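Local structure of YycN protein (Bacillus subtilis, 1ON0) at residues K66-E69 against K70-V73. The protein is probably an acyltransferase of the GNAT family, by analogy an acetyl-transferring enzyme, whose own substrate is not established. Sequence-based numbering, arbitrary orientation.
Sequences KLNE and KDIV
Asn68 bends its amide back over the turn, where OD1 takes two backbone N-H groups: Asp71 N at 2.7 Å, nearly straight but from above the carbonyl plane, and Lys70 N at 2.8 Å, in that plane on a lone pair. The Lys70 bond makes an Asx turn, which the Asp71 bond extends by a residue. A chi1 of 47° sets CG between the backbone N and carbonyl carbon, bringing OD1 to both N-H groups. Asn68 ND2 then donates at 3.1 Å to the anti lone pair of Asp71 OD1, the carboxylate standing 79° from the amide plane, and this third bond fixes which way the amide faces. With an alanine here, both N-H groups would probably lose this acceptor and Asp71 OD1 its amide donor. Leu67 N closes the loop with a straight 2.8 Å bond to Asp71 O. Beside it Leu67 CB packs on Val73 CG1 at 3.6 Å, while the extended Lys66 chain runs alongside Ile72 CG1. Asp71 OD2 is held by Tyr100 and by a salt bridge to Arg53 of the second subunit, placing the turn against that subunit. The whole forms the hairpin connection between antiparallel strands 60-66 and 72-79, with strand 4-7 flanking Lys66 through Met4.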
loop_
_atom_site.group_PDB
_atom_site.type_symbol
_atom_site.label_atom_id
_atom_site.label_comp_id
_atom_site.label_asym_id
_atom_site.label_seq_id
_atom_site.Cartn_x
_atom_site.Cartn_y
_atom_site.Cartn_z
ATOM N N LYS B 66 -9.496 -2.044 -13.159
ATOM C CA LYS B 66 -9.096 -3.405 -12.821
ATOM C C LYS B 66 -7.614 -3.493 -12.461
ATOM O O LYS B 66 -6.786 -2.801 -13.047
ATOM C CB LYS B 66 -9.381 -4.357 -13.990
ATOM C CG LYS B 66 -10.861 -4.612 -14.275
ATOM C CD LYS B 66 -11.004 -5.833 -15.171
ATOM C CE LYS B 66 -12.445 -6.157 -15.488
ATOM N NZ LYS B 66 -12.518 -7.445 -16.249
ATOM N N LEU B 67 -7.284 -4.348 -11.494
ATOM C CA LEU B 67 -5.896 -4.533 -11.065
ATOM C C LEU B 67 -5.391 -5.685 -11.917
ATOM O O LEU B 67 -4.201 -5.814 -12.216
ATOM C CB LEU B 67 -5.860 -4.893 -9.571
ATOM C CG LEU B 67 -4.600 -4.874 -8.691
ATOM C CD1 LEU B 67 -4.161 -6.294 -8.416
ATOM C CD2 LEU B 67 -3.490 -4.048 -9.319
ATOM N N ASN B 68 -6.338 -6.511 -12.325
ATOM C CA ASN B 68 -6.050 -7.659 -13.144
ATOM C C ASN B 68 -7.403 -8.108 -13.652
ATOM O O ASN B 68 -8.417 -7.451 -13.397
ATOM C CB ASN B 68 -5.371 -8.757 -12.317
ATOM C CG ASN B 68 -6.075 -9.016 -11.006
ATOM O OD1 ASN B 68 -7.198 -9.502 -10.987
ATOM N ND2 ASN B 68 -5.420 -8.678 -9.898
ATOM N N GLU B 69 -7.434 -9.224 -14.364
ATOM C CA GLU B 69 -8.681 -9.702 -14.919
ATOM C C GLU B 69 -9.676 -10.190 -13.902
ATOM O O GLU B 69 -10.746 -10.657 -14.267
ATOM C CB GLU B 69 -8.385 -10.796 -15.939
ATOM C CG GLU B 69 -7.450 -10.306 -17.002
ATOM C CD GLU B 69 -7.963 -9.031 -17.647
ATOM O OE1 GLU B 69 -7.138 -8.280 -18.206
ATOM O OE2 GLU B 69 -9.189 -8.786 -17.594
ATOM N N LYS B 70 -9.345 -10.077 -12.625
ATOM C CA LYS B 70 -10.258 -10.563 -11.597
ATOM C C LYS B 70 -10.651 -9.483 -10.603
ATOM O O LYS B 70 -11.828 -9.312 -10.284
ATOM C CB LYS B 70 -9.620 -11.737 -10.844
ATOM C CG LYS B 70 -10.308 -13.090 -11.046
ATOM C CD LYS B 70 -11.471 -13.322 -10.065
ATOM C CE LYS B 70 -12.052 -14.735 -10.219
ATOM N NZ LYS B 70 -13.073 -15.091 -9.189
ATOM N N ASP B 71 -9.660 -8.746 -10.127
ATOM C CA ASP B 71 -9.909 -7.713 -9.151
ATOM C C ASP B 71 -10.298 -6.365 -9.725
ATOM O O ASP B 71 -9.461 -5.645 -10.262
ATOM C CB ASP B 71 -8.692 -7.578 -8.242
ATOM C CG ASP B 71 -8.415 -8.853 -7.468
ATOM O OD1 ASP B 71 -7.461 -9.579 -7.804
ATOM O OD2 ASP B 71 -9.173 -9.151 -6.529
ATOM N N ILE B 72 -11.582 -6.035 -9.602
ATOM C CA ILE B 72 -12.091 -4.759 -10.075
ATOM C C ILE B 72 -12.038 -3.810 -8.884
ATOM O O ILE B 72 -12.944 -3.784 -8.052
ATOM C CB ILE B 72 -13.535 -4.879 -10.583
ATOM C CG1 ILE B 72 -13.634 -6.010 -11.604
ATOM C CG2 ILE B 72 -13.960 -3.553 -11.242
ATOM C CD1 ILE B 72 -15.066 -6.513 -11.840
ATOM N N VAL B 73 -10.959 -3.036 -8.820
ATOM C CA VAL B 73 -10.697 -2.098 -7.732
ATOM C C VAL B 73 -11.635 -0.895 -7.601
ATOM O O VAL B 73 -11.854 -0.391 -6.485
ATOM C CB VAL B 73 -9.254 -1.583 -7.823
ATOM C CG1 VAL B 73 -8.291 -2.764 -7.886
ATOM C CG2 VAL B 73 -9.080 -0.701 -9.050
#